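Local coordinates for protein sugar ABC transporter (Agrobacterium radiobacter, PDB 4RXT) that binds an arabinose sugar between its two lobes and probably delivers carbohydrate to an ABC-type transporter as its solute-binding protein, at residues G145-E148 against Q149-T152; L155-V158 against K159-P163. All blocks are in the same frame, centred on the assembly; numbering follows the deposited sequence.

Both contacts lie on helix 145-161, the crossover helix of the beta-alpha-beta unit formed by strand 133-139, this helix and strand 165-172. The chain leaves strand 133-139, enters the helix at contact 1 and leaves it at contact 2, so the two follow in series, neither nesting nor crossing; each closes only local helical turns, and their centres lie about 15 Å apart. Contact 1 is the sugar end, where the first turns carry three residues of the arabinopyranose pocket. Contact 2 is the far end, where the last turn packs on helix 109-128 before the chain returns through strand 165-172.

Contact 1. Residues G145-E148 against Q149-T152; sequences GSLE and QRRT. With ARA (alpha-L-arabinopyranose), chain B.
G145 to T152 form the first two turns of helix 145-161, where Q149 N, R150 N, R151 N and T152 N each bond to the carbonyl four residues back, R151 N to L147 O at 2.9 Å. R150 sends its side chain back along the helix to the sugar: extended from CG to NE, it grips arabinopyranose through both terminal nitrogens, NH1 to O1 at 2.9 Å with a fairly straight N-H (165°) and NH2 to O2 at 2.9 Å. S146 CB lies over one face of the guanidinium, 3.8 Å from R150 NH2, while L147 CD2 approaches R150 NH1 obliquely at 3.5 Å. From its place between backbone N and carbonyl carbon (chi1 55°), S146 OG meets sugar O3 at 2.8 Å. R150 NE also hydrogen-bonds N109 OD1, NH1 has S200 O as a second acceptor, and F226 makes a cation-pi contact, which together fix how the group is turned.

E148 and R151 run side by side, their charged groups turned 46° apart and OE1 well out of the guanidinium plane; a water bridges them, donating to E148 OE1 (2.8 Å) and accepting from R151 NH1. E148 OE2 is hydrogen-bonded to Y172 OH and G143 N, and R151 NH2 forms a salt bridge with D170. T152 OG1 and N reach E148 O from opposite faces of its plane. With so many partners fixing its rotation, the R150 guanidinium is probably presented to the sugar hydroxyls already oriented, a cationic donor pair complementing the carboxylates of E45, D93 and D227.

Contact 2. Residues L155-V158 against K159-P163; sequences LDQV and KTKYP
Residues 155-161 are the closing turns of helix 145-161, with K159 N, T160 N and K161 N bonded to L155 O, D156 O and Q157 O, and Y162 is where the chain first leaves helical backbone angles. The last of the series, Y162 N to V158 O at 3.1 Å, is more bent (138° at the hydrogen), and its donor stands above the carbonyl plane, as the chain turns off toward P163.

On the side facing helix 109-128, the Y162 ring folds back against the preceding turn. Its CG sits beside the backbone N (chi1 -55°), which brings CE2 to 4.0 Å from Q157 CG and sets the ring edge against V158 CA. The two side chains cross obliquely, the methylene CG of Q157 making the touch, with the amide plane turned 74° from the ring. K161 CG rests over one ring face near the rim, 3.5 Å above its plane.

Q157 and K161 point the same way, the lysine's methylene CD lying 3.6 Å from Q157 NE2. Bending at chi2 carries the glutamine amide alongside that chain. On another side of the helix, a water joins T160 OG1, at 2.7 Å, to D156 O, the second of these bonds being weak.

The polar ends of Q157 and Y162 converge on one acceptor, D118 OD1 of helix 109-128, which receives a hydrogen bond from Q157 NE2 and another from Y162 OH. V158 packs on A117 of that helix, and Y162 on A121. Toward the sheet, V158 meets L165 and V167, and L155 meets V167 and D170, so the end of the crossover helix packs at once against helix 109-128 and edge strand 165-172.

Contact 1. Residues G145-E148 against Q149-T152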
ATOM      1  N   GLY A 145      -5.114  -1.764  -7.818  1.00 14.19           N
ATOM      2  CA  GLY A 145      -4.251  -2.879  -8.204  1.00 13.07           C
ATOM      3  C   GLY A 145      -3.582  -3.542  -6.994  1.00 14.95           C
ATOM      4  O   GLY A 145      -3.623  -4.746  -6.809  1.00 14.65           O
ATOM      5  N   SER A 146      -2.940  -2.716  -6.165  1.00 14.44           N
ATOM      6  CA  SER A 146      -2.194  -3.236  -5.004  1.00 14.84           C
ATOM      7  C   SER A 146      -3.143  -4.016  -4.073  1.00 13.28           C
ATOM      8  O   SER A 146      -2.848  -5.142  -3.642  1.00 12.87           O
ATOM      9  CB  SER A 146      -1.488  -2.106  -4.246  1.00 14.95           C
ATOM     10  OG  SER A 146      -2.445  -1.146  -3.892  1.00 15.16           O
ATOM     11  N   LEU A 147      -4.274  -3.402  -3.753  1.00 12.40           N
ATOM     12  CA  LEU A 147      -5.182  -3.985  -2.743  1.00 11.68           C
ATOM     13  C   LEU A 147      -5.893  -5.262  -3.231  1.00 11.49           C
ATOM     14  O   LEU A 147      -6.121  -6.202  -2.449  1.00 12.24           O
ATOM     15  CB  LEU A 147      -6.212  -2.964  -2.277  1.00 11.24           C
ATOM     16  CG  LEU A 147      -5.615  -1.625  -1.789  1.00 12.33           C
ATOM     17  CD1 LEU A 147      -6.740  -0.718  -1.269  1.00 13.84           C
ATOM     18  CD2 LEU A 147      -4.492  -1.770  -0.756  1.00 12.82           C
ATOM     19  N   GLU A 148      -6.291  -5.258  -4.512  1.00 12.55           N
ATOM     20  CA  GLU A 148      -6.926  -6.469  -5.069  1.00 12.61           C
ATOM     21  C   GLU A 148      -5.949  -7.659  -5.081  1.00 10.93           C
ATOM     22  O   GLU A 148      -6.319  -8.819  -4.808  1.00 14.87           O
ATOM     23  CB  GLU A 148      -7.510  -6.194  -6.438  1.00 14.50           C
ATOM     24  CG  GLU A 148      -8.666  -5.208  -6.397  1.00 16.44           C
ATOM     25  CD  GLU A 148      -9.848  -5.612  -5.501  1.00 27.04           C
ATOM     26  OE1 GLU A 148     -10.124  -6.826  -5.302  1.00 25.65           O
ATOM     27  OE2 GLU A 148     -10.558  -4.696  -5.027  1.00 27.15           O
ATOM     28  N   GLN A 149      -4.685  -7.372  -5.366  1.00 13.74           N
ATOM     29  CA  GLN A 149      -3.669  -8.433  -5.305  1.00 12.49           C
ATOM     30  C   GLN A 149      -3.434  -8.952  -3.881  1.00 11.93           C
ATOM     31  O   GLN A 149      -3.256 -10.140  -3.666  1.00 12.44           O
ATOM     32  CB  GLN A 149      -2.366  -7.999  -5.953  1.00 13.70           C
ATOM     33  CG  GLN A 149      -2.527  -7.872  -7.445  1.00 15.93           C
ATOM     34  CD  GLN A 149      -1.254  -7.473  -8.129  1.00 21.42           C
ATOM     35  OE1 GLN A 149      -0.511  -6.676  -7.608  1.00 26.07           O
ATOM     36  NE2 GLN A 149      -0.994  -8.023  -9.305  1.00 37.52           N
ATOM     37  N   ARG A 150      -3.397  -8.046  -2.902  1.00 12.43           N
ATOM     38  CA  ARG A 150      -3.253  -8.468  -1.484  1.00 13.72           C
ATOM     39  C   ARG A 150      -4.433  -9.344  -1.092  1.00 11.26           C
ATOM     40  O   ARG A 150      -4.283 -10.387  -0.439  1.00 12.13           O
ATOM     41  CB  ARG A 150      -3.141  -7.266  -0.560  1.00 13.38           C
ATOM     42  CG  ARG A 150      -1.897  -6.485  -0.825  1.00 12.33           C
ATOM     43  CD  ARG A 150      -1.873  -5.188  -0.056  1.00 13.13           C
ATOM     44  NE  ARG A 150      -0.817  -4.345  -0.600  1.00 12.52           N
ATOM     45  CZ  ARG A 150      -0.600  -3.079  -0.322  1.00 14.38           C
ATOM     46  NH1 ARG A 150      -1.310  -2.454   0.624  1.00 12.83           N
ATOM     47  NH2 ARG A 150       0.373  -2.479  -0.966  1.00 14.50           N
ATOM     48  N   ARG A 151      -5.619  -8.939  -1.509  1.00 11.43           N
ATOM     49  CA  ARG A 151      -6.815  -9.712  -1.211  1.00 12.16           C
ATOM     50  C   ARG A 151      -6.719 -11.130  -1.802  1.00 13.51           C
ATOM     51  O   ARG A 151      -6.959 -12.113  -1.121  1.00 13.78           O
ATOM     52  CB  ARG A 151      -8.052  -8.980  -1.724  1.00 12.22           C
ATOM     53  CG  ARG A 151      -9.343  -9.786  -1.711  1.00 13.53           C
ATOM     54  CD  ARG A 151     -10.535  -8.942  -2.122  1.00 17.78           C
ATOM     55  NE  ARG A 151     -11.772  -9.715  -2.120  1.00 17.59           N
ATOM     56  CZ  ARG A 151     -12.096 -10.613  -3.043  1.00 18.14           C
ATOM     57  NH1 ARG A 151     -11.299 -10.834  -4.073  1.00 27.48           N
ATOM     58  NH2 ARG A 151     -13.218 -11.277  -2.919  1.00 33.34           N
ATOM     59  N   THR A 152      -6.326 -11.203  -3.057  1.00 12.77           N
ATOM     60  CA  THR A 152      -6.168 -12.501  -3.743  1.00 13.99           C
ATOM     61  C   THR A 152      -5.115 -13.361  -3.033  1.00 13.62           C
ATOM     62  O   THR A 152      -5.319 -14.541  -2.750  1.00 14.63           O
ATOM     63  CB  THR A 152      -5.808 -12.259  -5.219  1.00 14.57           C
ATOM     64  OG1 THR A 152      -6.928 -11.643  -5.869  1.00 19.56           O
ATOM     65  CG2 THR A 152      -5.534 -13.577  -5.930  1.00 19.19           C
TER
HETATM   66  C1  ARA B 401      -0.436   1.408   0.853  1.00 14.51           C
HETATM   67  C2  ARA B 401      -0.670   0.810  -0.548  1.00 21.84           C
HETATM   68  C3  ARA B 401      -1.268   1.872  -1.455  1.00 26.15           C
HETATM   69  C4  ARA B 401      -2.508   2.525  -0.821  1.00 25.71           C
HETATM   70  C5  ARA B 401      -2.608   2.221   0.614  1.00 17.84           C
HETATM   71  O1  ARA B 401      -0.472   0.134   1.486  1.00 15.13           O
HETATM   72  O2  ARA B 401       0.572   0.365  -1.127  1.00 15.75           O
HETATM   73  O3  ARA B 401      -1.511   1.277  -2.741  1.00 21.89           O
HETATM   74  O4  ARA B 401      -3.736   1.954  -1.280  1.00 34.06           O
HETATM   75  O5  ARA B 401      -1.382   2.344   1.355  1.00 22.23           O
HETATM   76  O   HOH W   1      -9.076  -9.388  -5.469  1.00 25.10           O

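Contact 2. Residues L155-V158 against K159-P163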
ATOM      1  N   LEU A 155      -6.560 -14.564   0.356  1.00 12.25           N
ATOM      2  CA  LEU A 155      -7.649 -15.525   0.229  1.00 13.29           C
ATOM      3  C   LEU A 155      -7.130 -16.896  -0.270  1.00 11.83           C
ATOM      4  O   LEU A 155      -7.527 -17.929   0.257  1.00 14.93           O
ATOM      5  CB  LEU A 155      -8.780 -14.992  -0.673  1.00 15.85           C
ATOM      6  CG  LEU A 155      -9.588 -13.807  -0.116  1.00 17.33           C
ATOM      7  CD1 LEU A 155     -10.587 -13.304  -1.137  1.00 22.00           C
ATOM      8  CD2 LEU A 155     -10.259 -14.162   1.213  1.00 20.98           C
ATOM      9  N   ASP A 156      -6.251 -16.883  -1.269  1.00 12.92           N
ATOM     10  CA  ASP A 156      -5.687 -18.080  -1.824  1.00 14.43           C
ATOM     11  C   ASP A 156      -4.888 -18.871  -0.785  1.00 13.96           C
ATOM     12  O   ASP A 156      -5.007 -20.088  -0.649  1.00 17.64           O
ATOM     13  CB  ASP A 156      -4.781 -17.732  -3.010  1.00 18.06           C
ATOM     14  CG  ASP A 156      -5.563 -17.241  -4.253  1.00 24.64           C
ATOM     15  OD1 ASP A 156      -6.818 -17.314  -4.293  1.00 26.23           O
ATOM     16  OD2 ASP A 156      -4.879 -16.764  -5.192  1.00 30.72           O
ATOM     17  N   GLN A 157      -4.077 -18.168  -0.011  1.00 13.37           N
ATOM     18  CA  GLN A 157      -3.229 -18.835   0.991  1.00 14.24           C
ATOM     19  C   GLN A 157      -4.131 -19.425   2.083  1.00 13.59           C
ATOM     20  O   GLN A 157      -3.954 -20.543   2.562  1.00 13.58           O
ATOM     21  CB  GLN A 157      -2.232 -17.801   1.569  1.00 14.92           C
ATOM     22  CG  GLN A 157      -1.170 -18.420   2.464  1.00 18.40           C
ATOM     23  CD  GLN A 157      -0.078 -19.164   1.721  1.00 18.51           C
ATOM     24  OE1 GLN A 157      -0.238 -19.569   0.576  1.00 21.25           O
ATOM     25  NE2 GLN A 157       1.045 -19.357   2.373  1.00 22.62           N
ATOM     26  N   VAL A 158      -5.127 -18.649   2.498  1.00 11.96           N
ATOM     27  CA  VAL A 158      -6.058 -19.166   3.494  1.00 11.95           C
ATOM     28  C   VAL A 158      -6.723 -20.449   3.033  1.00 14.36           C
ATOM     29  O   VAL A 158      -6.874 -21.448   3.786  1.00 16.93           O
ATOM     30  CB  VAL A 158      -7.083 -18.113   3.939  1.00 15.35           C
ATOM     31  CG1 VAL A 158      -8.182 -18.739   4.800  1.00 16.04           C
ATOM     32  CG2 VAL A 158      -6.365 -17.068   4.789  1.00 15.89           C
ATOM     33  N   LYS A 159      -7.155 -20.411   1.793  1.00 17.77           N
ATOM     34  CA  LYS A 159      -7.897 -21.550   1.245  1.00 17.48           C
ATOM     35  C   LYS A 159      -7.080 -22.835   1.177  1.00 14.68           C
ATOM     36  O   LYS A 159      -7.593 -23.925   1.506  1.00 18.40           O
ATOM     37  CB  LYS A 159      -8.419 -21.233  -0.125  1.00 17.31           C
ATOM     38  CG  LYS A 159      -9.240 -22.410  -0.680  1.00 23.26           C
ATOM     39  CD  LYS A 159     -10.060 -22.109  -1.889  1.00 35.44           C
ATOM     40  CE  LYS A 159     -10.728 -23.393  -2.353  1.00 47.44           C
ATOM     41  NZ  LYS A 159     -12.009 -23.742  -1.702  1.00 33.30           N
ATOM     42  N   THR A 160      -5.820 -22.742   0.788  1.00 16.42           N
ATOM     43  CA  THR A 160      -5.031 -23.974   0.584  1.00 18.03           C
ATOM     44  C   THR A 160      -4.252 -24.391   1.850  1.00 21.19           C
ATOM     45  O   THR A 160      -4.159 -25.570   2.209  1.00 21.15           O
ATOM     46  CB  THR A 160      -4.110 -23.885  -0.632  1.00 19.74           C
ATOM     47  OG1 THR A 160      -3.169 -22.872  -0.436  1.00 20.98           O
ATOM     48  CG2 THR A 160      -4.896 -23.523  -1.851  1.00 27.35           C
ATOM     49  N   LYS A 161      -3.714 -23.407   2.538  1.00 14.43           N
ATOM     50  CA  LYS A 161      -2.804 -23.709   3.619  1.00 16.44           C
ATOM     51  C   LYS A 161      -3.493 -23.744   4.976  1.00 14.55           C
ATOM     52  O   LYS A 161      -3.023 -24.442   5.891  1.00 16.88           O
ATOM     53  CB  LYS A 161      -1.624 -22.741   3.575  1.00 15.98           C
ATOM     54  CG  LYS A 161      -0.625 -22.988   4.670  1.00 25.15           C
ATOM     55  CD  LYS A 161       0.667 -22.275   4.392  1.00 33.23           C
ATOM     56  CE  LYS A 161       1.736 -22.739   5.354  1.00 73.69           C
ATOM     57  NZ  LYS A 161       2.081 -24.146   5.020  1.00 78.97           N
ATOM     58  N   TYR A 162      -4.600 -23.010   5.120  1.00 14.10           N
ATOM     59  CA  TYR A 162      -5.242 -22.837   6.453  1.00 14.05           C
ATOM     60  C   TYR A 162      -6.709 -23.217   6.401  1.00 13.87           C
ATOM     61  O   TYR A 162      -7.583 -22.400   6.622  1.00 14.27           O
ATOM     62  CB  TYR A 162      -5.030 -21.423   6.988  1.00 12.28           C
ATOM     63  CG  TYR A 162      -3.570 -21.035   7.039  1.00 13.32           C
ATOM     64  CD1 TYR A 162      -2.710 -21.709   7.855  1.00 14.02           C
ATOM     65  CD2 TYR A 162      -3.045 -20.043   6.207  1.00 13.97           C
ATOM     66  CE1 TYR A 162      -1.360 -21.378   7.901  1.00 13.17           C
ATOM     67  CE2 TYR A 162      -1.696 -19.715   6.230  1.00 17.19           C
ATOM     68  CZ  TYR A 162      -0.846 -20.393   7.084  1.00 15.08           C
ATOM     69  OH  TYR A 162       0.528 -20.146   7.121  1.00 17.96           O
ATOM     70  N   PRO A 163      -6.990 -24.501   6.102  1.00 15.71           N
ATOM     71  CA  PRO A 163      -8.400 -24.852   5.952  1.00 16.03           C
ATOM     72  C   PRO A 163      -9.285 -24.692   7.199  1.00 18.07           C
ATOM     73  O   PRO A 163     -10.507 -24.698   7.089  1.00 20.63           O
ATOM     74  CB  PRO A 163      -8.337 -26.325   5.472  1.00 20.97           C
ATOM     75  CG  PRO A 163      -7.049 -26.826   6.069  1.00 21.64           C
ATOM     76  CD  PRO A 163      -6.105 -25.669   5.922  1.00 17.91           C
TER
HETATM   77  O   HOH W   2      -2.664 -21.297  -2.605  1.00 25.29           O